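Local coordinates for lipoprotein (Mycoplasma mycoides subsp. capri, PDB 7ADK) that probably cleaves proteins, as a mycoplasma lipoprotein of the DUF31 peptidase family, which belongs to the PA clan of trypsin-like folds, at residues B[282-295]-B[455-469]. Numbering follows the deposited sequence.
Sequences GLARTLPNEEYKTS and IKDGMVSFSLTRLNS
Y292 and F462 lie side by side on one face of an antiparallel beta ladder, strand 289-293 against strand 461-467, in a curled sheet consistent with a PA-clan beta-barrel. Backbone bonds such as K293 N to S461 O (3.0 Å) tie the strands, and V460 N to K293 O continues the ladder past the strand end. Y292 can be followed outward. With CG anti to the carbonyl carbon (chi1 -61°), its CB and CG both meet M459 CE. Its CD1 meets M459 CE at 3.4 Å and M459 SD at 3.6 Å, an oblique Met-aromatic contact that suits methionine's flexible thioether. CE1 meets F462 CD1; the two rings are nearly parallel (14°) but slid apart, with little overlap. I455 CG1, a methylene with hydrogens to offer the ring, lies over one face of Y292, 3.8 Å from the ring centroid, a CH-pi contact. V503 of strand 503-507 also touches Y292, I455 and F462, extending this apolar cluster. The face bearing N289, E291 and T465 suits polar residues: E291 OE2 forms a salt bridge with K488 NZ, while N289 ND2 and T465 OG1 bond to N480 OD1 and ND2, respectively. Back at the ring's tip, Y292 OH touches I455 CD1 and gives a weak hydrogen bond to E290 OE1 (2.6 Å).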
ATOM      1  N   GLY B 282      -6.717  12.595 -14.757  1.00 59.09           N
ATOM      2  CA  GLY B 282      -7.144  11.889 -13.542  1.00 59.09           C
ATOM      3  C   GLY B 282      -7.308  12.761 -12.317  1.00 59.09           C
ATOM      4  O   GLY B 282      -7.683  12.327 -11.237  1.00 59.09           O
ATOM      5  N   LEU B 283      -6.988  14.018 -12.511  1.00 62.40           N
ATOM      6  CA  LEU B 283      -7.057  15.133 -11.597  1.00 62.40           C
ATOM      7  C   LEU B 283      -7.833  16.201 -12.341  1.00 62.40           C
ATOM      8  O   LEU B 283      -7.718  16.312 -13.555  1.00 62.40           O
ATOM      9  CB  LEU B 283      -5.616  15.533 -11.245  1.00 62.40           C
ATOM     10  CG  LEU B 283      -5.381  16.904 -10.596  1.00 62.40           C
ATOM     11  CD1 LEU B 283      -3.932  16.961 -10.120  1.00 62.40           C
ATOM     12  CD2 LEU B 283      -5.603  18.062 -11.569  1.00 62.40           C
ATOM     13  N   ALA B 284      -8.633  16.968 -11.635  1.00 63.61           N
ATOM     14  CA  ALA B 284      -9.588  17.894 -12.232  1.00 63.61           C
ATOM     15  C   ALA B 284     -10.735  17.310 -13.070  1.00 63.61           C
ATOM     16  O   ALA B 284     -11.824  17.844 -12.972  1.00 63.61           O
ATOM     17  CB  ALA B 284      -8.892  19.058 -12.912  1.00 63.61           C
ATOM     18  N   ARG B 285     -10.545  16.267 -13.875  1.00 63.10           N
ATOM     19  CA  ARG B 285     -11.532  15.866 -14.885  1.00 63.10           C
ATOM     20  C   ARG B 285     -12.175  14.527 -14.589  1.00 63.10           C
ATOM     21  O   ARG B 285     -13.395  14.455 -14.475  1.00 63.10           O
ATOM     22  CB  ARG B 285     -10.933  15.908 -16.299  1.00 63.10           C
ATOM     23  CG  ARG B 285     -10.266  17.228 -16.676  1.00 63.10           C
ATOM     24  CD  ARG B 285     -11.187  18.429 -16.782  1.00 63.10           C
ATOM     25  NE  ARG B 285     -10.385  19.620 -17.112  1.00 63.10           N
ATOM     26  CZ  ARG B 285      -9.954  20.534 -16.262  1.00 63.10           C
ATOM     27  NH1 ARG B 285     -10.613  20.886 -15.203  1.00 63.10           N
ATOM     28  NH2 ARG B 285      -8.816  21.121 -16.448  1.00 63.10           N
ATOM     29  N   THR B 286     -11.401  13.464 -14.428  1.00 60.59           N
ATOM     30  CA  THR B 286     -11.917  12.153 -13.991  1.00 60.59           C
ATOM     31  C   THR B 286     -12.092  12.154 -12.493  1.00 60.59           C
ATOM     32  O   THR B 286     -11.577  11.307 -11.770  1.00 60.59           O
ATOM     33  CB  THR B 286     -11.096  10.960 -14.452  1.00 60.59           C
ATOM     34  OG1 THR B 286     -10.834  11.162 -15.812  1.00 60.59           O
ATOM     35  CG2 THR B 286     -11.902   9.670 -14.299  1.00 60.59           C
ATOM     36  N   LEU B 287     -12.720  13.227 -12.029  1.00 60.11           N
ATOM     37  CA  LEU B 287     -12.546  13.700 -10.686  1.00 60.11           C
ATOM     38  C   LEU B 287     -13.006  12.626  -9.707  1.00 60.11           C
ATOM     39  O   LEU B 287     -12.167  12.208  -8.902  1.00 60.11           O
ATOM     40  CB  LEU B 287     -13.059  15.167 -10.534  1.00 60.11           C
ATOM     41  CG  LEU B 287     -14.557  15.539 -10.543  1.00 60.11           C
ATOM     42  CD1 LEU B 287     -15.180  15.467  -9.152  1.00 60.11           C
ATOM     43  CD2 LEU B 287     -14.741  16.976 -10.989  1.00 60.11           C
ATOM     44  N   PRO B 288     -14.249  12.111  -9.754  1.00 55.93           N
ATOM     45  CA  PRO B 288     -14.785  11.462  -8.607  1.00 55.93           C
ATOM     46  C   PRO B 288     -14.697   9.942  -8.669  1.00 55.93           C
ATOM     47  O   PRO B 288     -15.244   9.275  -9.553  1.00 55.93           O
ATOM     48  CB  PRO B 288     -16.218  11.950  -8.522  1.00 55.93           C
ATOM     49  CG  PRO B 288     -16.605  12.367  -9.931  1.00 55.93           C
ATOM     50  CD  PRO B 288     -15.315  12.198 -10.731  1.00 55.93           C
ATOM     51  N   ASN B 289     -14.012   9.405  -7.679  1.00 54.99           N
ATOM     52  CA  ASN B 289     -14.291   8.091  -7.163  1.00 54.99           C
ATOM     53  C   ASN B 289     -15.636   8.308  -6.456  1.00 54.99           C
ATOM     54  O   ASN B 289     -15.732   9.170  -5.587  1.00 54.99           O
ATOM     55  CB  ASN B 289     -13.180   7.766  -6.169  1.00 54.99           C
ATOM     56  CG  ASN B 289     -13.357   6.472  -5.414  1.00 54.99           C
ATOM     57  OD1 ASN B 289     -14.207   5.653  -5.696  1.00 54.99           O
ATOM     58  ND2 ASN B 289     -12.530   6.241  -4.431  1.00 54.99           N
ATOM     59  N   GLU B 290     -16.697   7.640  -6.882  1.00 56.92           N
ATOM     60  CA  GLU B 290     -18.041   7.893  -6.349  1.00 56.92           C
ATOM     61  C   GLU B 290     -18.630   6.678  -5.648  1.00 56.92           C
ATOM     62  O   GLU B 290     -18.353   5.533  -6.019  1.00 56.92           O
ATOM     63  CB  GLU B 290     -18.968   8.474  -7.429  1.00 56.92           C
ATOM     64  CG  GLU B 290     -19.124   7.541  -8.641  1.00 56.92           C
ATOM     65  CD  GLU B 290     -20.478   7.641  -9.355  1.00 56.92           C
ATOM     66  OE1 GLU B 290     -21.300   8.528  -9.013  1.00 56.92           O
ATOM     67  OE2 GLU B 290     -20.726   6.799 -10.251  1.00 56.92           O
ATOM     68  N   GLU B 291     -19.463   6.950  -4.644  1.00 57.32           N
ATOM     69  CA  GLU B 291     -20.160   5.979  -3.809  1.00 57.32           C
ATOM     70  C   GLU B 291     -21.652   6.325  -3.734  1.00 57.32           C
ATOM     71  O   GLU B 291     -22.013   7.479  -3.510  1.00 57.32           O
ATOM     72  CB  GLU B 291     -19.570   5.939  -2.386  1.00 57.32           C
ATOM     73  CG  GLU B 291     -18.073   5.586  -2.258  1.00 57.32           C
ATOM     74  CD  GLU B 291     -17.167   6.782  -1.878  1.00 57.32           C
ATOM     75  OE1 GLU B 291     -17.153   7.805  -2.592  1.00 57.32           O
ATOM     76  OE2 GLU B 291     -16.442   6.697  -0.856  1.00 57.32           O
ATOM     77  N   TYR B 292     -22.519   5.321  -3.852  1.00 62.96           N
ATOM     78  CA  TYR B 292     -23.943   5.406  -3.535  1.00 62.96           C
ATOM     79  C   TYR B 292     -24.285   4.401  -2.433  1.00 62.96           C
ATOM     80  O   TYR B 292     -24.086   3.208  -2.634  1.00 62.96           O
ATOM     81  CB  TYR B 292     -24.782   5.098  -4.777  1.00 62.96           C
ATOM     82  CG  TYR B 292     -24.576   6.035  -5.940  1.00 62.96           C
ATOM     83  CD1 TYR B 292     -24.982   7.366  -5.809  1.00 62.96           C
ATOM     84  CD2 TYR B 292     -23.963   5.591  -7.130  1.00 62.96           C
ATOM     85  CE1 TYR B 292     -24.827   8.270  -6.860  1.00 62.96           C
ATOM     86  CE2 TYR B 292     -23.763   6.520  -8.175  1.00 62.96           C
ATOM     87  CZ  TYR B 292     -24.191   7.851  -8.042  1.00 62.96           C
ATOM     88  OH  TYR B 292     -23.926   8.762  -9.002  1.00 62.96           O
ATOM     89  N   LYS B 293     -24.792   4.857  -1.287  1.00 67.61           N
ATOM     90  CA  LYS B 293     -25.057   3.991  -0.134  1.00 67.61           C
ATOM     91  C   LYS B 293     -26.558   3.765   0.037  1.00 67.61           C
ATOM     92  O   LYS B 293     -27.334   4.717   0.066  1.00 67.61           O
ATOM     93  CB  LYS B 293     -24.357   4.585   1.099  1.00 67.61           C
ATOM     94  CG  LYS B 293     -23.757   3.479   1.978  1.00 67.61           C
ATOM     95  CD  LYS B 293     -23.041   4.035   3.220  1.00 67.61           C
ATOM     96  CE  LYS B 293     -22.228   2.936   3.930  1.00 67.61           C
ATOM     97  NZ  LYS B 293     -21.889   3.298   5.333  1.00 67.61           N
ATOM     98  N   THR B 294     -26.988   2.511   0.109  1.00 77.13           N
ATOM     99  CA  THR B 294     -28.409   2.098   0.059  1.00 77.13           C
ATOM    100  C   THR B 294     -29.016   1.718   1.413  1.00 77.13           C
ATOM    101  O   THR B 294     -30.233   1.620   1.519  1.00 77.13           O
ATOM    102  CB  THR B 294     -28.588   0.914  -0.905  1.00 77.13           C
ATOM    103  OG1 THR B 294     -27.661  -0.084  -0.582  1.00 77.13           O
ATOM    104  CG2 THR B 294     -28.387   1.321  -2.347  1.00 77.13           C
ATOM    105  N   SER B 295     -28.210   1.535   2.461  1.00 84.00           N
ATOM    106  CA  SER B 295     -28.653   1.061   3.793  1.00 84.00           C
ATOM    107  C   SER B 295     -29.328  -0.320   3.825  1.00 84.00           C
ATOM    108  O   SER B 295     -30.252  -0.544   4.602  1.00 84.00           O
ATOM    109  CB  SER B 295     -29.472   2.115   4.546  1.00 84.00           C
ATOM    110  OG  SER B 295     -29.602   1.795   5.913  1.00 84.00           O
ATOM    111  N   ILE B 455     -27.892   4.295  -8.418  1.00 69.66           N
ATOM    112  CA  ILE B 455     -28.830   5.365  -8.085  1.00 69.66           C
ATOM    113  C   ILE B 455     -30.234   4.757  -7.911  1.00 69.66           C
ATOM    114  O   ILE B 455     -30.938   4.515  -8.886  1.00 69.66           O
ATOM    115  CB  ILE B 455     -28.780   6.522  -9.113  1.00 69.66           C
ATOM    116  CG1 ILE B 455     -27.364   7.097  -9.319  1.00 69.66           C
ATOM    117  CG2 ILE B 455     -29.697   7.660  -8.674  1.00 69.66           C
ATOM    118  CD1 ILE B 455     -27.243   8.053 -10.484  1.00 69.66           C
ATOM    119  N   LYS B 456     -30.630   4.489  -6.663  1.00 76.77           N
ATOM    120  CA  LYS B 456     -31.898   3.878  -6.220  1.00 76.77           C
ATOM    121  C   LYS B 456     -32.685   4.806  -5.291  1.00 76.77           C
ATOM    122  O   LYS B 456     -32.093   5.666  -4.636  1.00 76.77           O
ATOM    123  CB  LYS B 456     -31.625   2.554  -5.494  1.00 76.77           C
ATOM    124  CG  LYS B 456     -30.917   1.488  -6.336  1.00 76.77           C
ATOM    125  CD  LYS B 456     -30.907   0.172  -5.570  1.00 76.77           C
ATOM    126  CE  LYS B 456     -30.235  -0.950  -6.338  1.00 76.77           C
ATOM    127  NZ  LYS B 456     -30.328  -2.226  -5.676  1.00 76.77           N
ATOM    128  N   ASP B 457     -34.003   4.644  -5.185  1.00 85.07           N
ATOM    129  CA  ASP B 457     -34.807   5.563  -4.354  1.00 85.07           C
ATOM    130  C   ASP B 457     -34.569   5.426  -2.839  1.00 85.07           C
ATOM    131  O   ASP B 457     -34.754   6.390  -2.093  1.00 85.07           O
ATOM    132  CB  ASP B 457     -36.308   5.434  -4.654  1.00 85.07           C
ATOM    133  CG  ASP B 457     -36.689   5.714  -6.109  1.00 85.07           C
ATOM    134  OD1 ASP B 457     -36.305   4.928  -7.002  1.00 85.07           O
ATOM    135  OD2 ASP B 457     -37.438   6.690  -6.349  1.00 85.07           O
ATOM    136  N   GLY B 458     -34.121   4.270  -2.350  1.00 81.70           N
ATOM    137  CA  GLY B 458     -33.827   4.041  -0.934  1.00 81.70           C
ATOM    138  C   GLY B 458     -32.483   4.597  -0.444  1.00 81.70           C
ATOM    139  O   GLY B 458     -32.038   4.253   0.646  1.00 81.70           O
ATOM    140  N   MET B 459     -31.790   5.413  -1.241  1.00 72.96           N
ATOM    141  CA  MET B 459     -30.405   5.829  -0.997  1.00 72.96           C
ATOM    142  C   MET B 459     -30.253   6.781   0.198  1.00 72.96           C
ATOM    143  O   MET B 459     -30.989   7.758   0.319  1.00 72.96           O
ATOM    144  CB  MET B 459     -29.851   6.436  -2.282  1.00 72.96           C
ATOM    145  CG  MET B 459     -28.355   6.682  -2.243  1.00 72.96           C
ATOM    146  SD  MET B 459     -27.780   7.820  -3.510  1.00 72.96           S
ATOM    147  CE  MET B 459     -28.311   6.992  -4.986  1.00 72.96           C
ATOM    148  N   VAL B 460     -29.272   6.526   1.068  1.00 70.69           N
ATOM    149  CA  VAL B 460     -29.015   7.305   2.290  1.00 70.69           C
ATOM    150  C   VAL B 460     -27.903   8.338   2.137  1.00 70.69           C
ATOM    151  O   VAL B 460     -27.936   9.356   2.817  1.00 70.69           O
ATOM    152  CB  VAL B 460     -28.758   6.408   3.511  1.00 70.69           C
ATOM    153  CG1 VAL B 460     -30.007   5.610   3.847  1.00 70.69           C
ATOM    154  CG2 VAL B 460     -27.574   5.467   3.387  1.00 70.69           C
ATOM    155  N   SER B 461     -26.934   8.112   1.251  1.00 63.85           N
ATOM    156  CA  SER B 461     -25.881   9.089   0.942  1.00 63.85           C
ATOM    157  C   SER B 461     -25.218   8.867  -0.419  1.00 63.85           C
ATOM    158  O   SER B 461     -25.238   7.774  -0.970  1.00 63.85           O
ATOM    159  CB  SER B 461     -24.821   9.161   2.049  1.00 63.85           C
ATOM    160  OG  SER B 461     -24.149   7.920   2.145  1.00 63.85           O
ATOM    161  N   PHE B 462     -24.657   9.944  -0.958  1.00 60.11           N
ATOM    162  CA  PHE B 462     -23.938  10.053  -2.228  1.00 60.11           C
ATOM    163  C   PHE B 462     -22.635  10.778  -1.950  1.00 60.11           C
ATOM    164  O   PHE B 462     -22.630  11.741  -1.196  1.00 60.11           O
ATOM    165  CB  PHE B 462     -24.839  10.800  -3.226  1.00 60.11           C
ATOM    166  CG  PHE B 462     -24.136  11.549  -4.341  1.00 60.11           C
ATOM    167  CD1 PHE B 462     -23.347  10.847  -5.255  1.00 60.11           C
ATOM    168  CD2 PHE B 462     -24.271  12.956  -4.443  1.00 60.11           C
ATOM    169  CE1 PHE B 462     -22.696  11.544  -6.284  1.00 60.11           C
ATOM    170  CE2 PHE B 462     -23.654  13.649  -5.506  1.00 60.11           C
ATOM    171  CZ  PHE B 462     -22.872  12.936  -6.423  1.00 60.11           C
ATOM    172  N   SER B 463     -21.524  10.360  -2.537  1.00 58.32           N
ATOM    173  CA  SER B 463     -20.248  11.046  -2.315  1.00 58.32           C
ATOM    174  C   SER B 463     -19.358  11.117  -3.562  1.00 58.32           C
ATOM    175  O   SER B 463     -19.472  10.283  -4.448  1.00 58.32           O
ATOM    176  CB  SER B 463     -19.519  10.391  -1.142  1.00 58.32           C
ATOM    177  OG  SER B 463     -18.467  11.199  -0.682  1.00 58.32           O
ATOM    178  N   LEU B 464     -18.478  12.119  -3.604  1.00 55.49           N
ATOM    179  CA  LEU B 464     -17.498  12.390  -4.662  1.00 55.49           C
ATOM    180  C   LEU B 464     -16.124  12.533  -4.005  1.00 55.49           C
ATOM    181  O   LEU B 464     -15.897  13.532  -3.331  1.00 55.49           O
ATOM    182  CB  LEU B 464     -17.914  13.705  -5.345  1.00 55.49           C
ATOM    183  CG  LEU B 464     -19.274  13.707  -6.044  1.00 55.49           C
ATOM    184  CD1 LEU B 464     -19.687  15.136  -6.346  1.00 55.49           C
ATOM    185  CD2 LEU B 464     -19.261  12.943  -7.359  1.00 55.49           C
ATOM    186  N   THR B 465     -15.182  11.606  -4.185  1.00 57.68           N
ATOM    187  CA  THR B 465     -13.780  11.828  -3.774  1.00 57.68           C
ATOM    188  C   THR B 465     -12.840  11.960  -4.954  1.00 57.68           C
ATOM    189  O   THR B 465     -12.795  11.109  -5.835  1.00 57.68           O
ATOM    190  CB  THR B 465     -13.264  10.892  -2.668  1.00 57.68           C
ATOM    191  OG1 THR B 465     -11.953  11.255  -2.283  1.00 57.68           O
ATOM    192  CG2 THR B 465     -13.173   9.412  -2.958  1.00 57.68           C
ATOM    193  N   ARG B 466     -12.093  13.060  -4.971  1.00 56.66           N
ATOM    194  CA  ARG B 466     -11.334  13.518  -6.132  1.00 56.66           C
ATOM    195  C   ARG B 466     -10.003  14.141  -5.760  1.00 56.66           C
ATOM    196  O   ARG B 466      -9.893  14.785  -4.723  1.00 56.66           O
ATOM    197  CB  ARG B 466     -12.212  14.491  -6.934  1.00 56.66           C
ATOM    198  CG  ARG B 466     -12.714  15.723  -6.174  1.00 56.66           C
ATOM    199  CD  ARG B 466     -12.061  16.961  -6.751  1.00 56.66           C
ATOM    200  NE  ARG B 466     -12.150  18.100  -5.852  1.00 56.66           N
ATOM    201  CZ  ARG B 466     -11.294  18.393  -4.904  1.00 56.66           C
ATOM    202  NH1 ARG B 466     -11.293  19.573  -4.390  1.00 56.66           N
ATOM    203  NH2 ARG B 466     -10.431  17.541  -4.450  1.00 56.66           N
ATOM    204  N   LEU B 467      -9.006  13.949  -6.615  1.00 57.44           N
ATOM    205  CA  LEU B 467      -7.659  14.517  -6.513  1.00 57.44           C
ATOM    206  C   LEU B 467      -7.718  16.027  -6.759  1.00 57.44           C
ATOM    207  O   LEU B 467      -8.312  16.442  -7.756  1.00 57.44           O
ATOM    208  CB  LEU B 467      -6.813  13.760  -7.552  1.00 57.44           C
ATOM    209  CG  LEU B 467      -5.297  13.968  -7.526  1.00 57.44           C
ATOM    210  CD1 LEU B 467      -4.696  13.719  -6.150  1.00 57.44           C
ATOM    211  CD2 LEU B 467      -4.634  12.971  -8.474  1.00 57.44           C
ATOM    212  N   ASN B 468      -7.197  16.854  -5.850  1.00 62.86           N
ATOM    213  CA  ASN B 468      -7.300  18.301  -6.010  1.00 62.86           C
ATOM    214  C   ASN B 468      -6.343  18.843  -7.076  1.00 62.86           C
ATOM    215  O   ASN B 468      -5.237  18.341  -7.267  1.00 62.86           O
ATOM    216  CB  ASN B 468      -7.301  19.096  -4.688  1.00 62.86           C
ATOM    217  CG  ASN B 468      -6.330  18.738  -3.587  1.00 62.86           C
ATOM    218  OD1 ASN B 468      -5.128  18.694  -3.763  1.00 62.86           O
ATOM    219  ND2 ASN B 468      -6.807  18.555  -2.385  1.00 62.86           N
ATOM    220  N   SER B 469      -6.787  19.881  -7.784  1.00 66.51           N
ATOM    221  CA  SER B 469      -6.085  20.503  -8.905  1.00 66.51           C
ATOM    222  C   SER B 469      -4.686  21.036  -8.579  1.00 66.51           C
ATOM    223  O   SER B 469      -3.842  21.176  -9.456  1.00 66.51           O
ATOM    224  CB  SER B 469      -6.962  21.616  -9.459  1.00 66.51           C
ATOM    225  OG  SER B 469      -7.020  22.728  -8.600  1.00 66.51           O
TER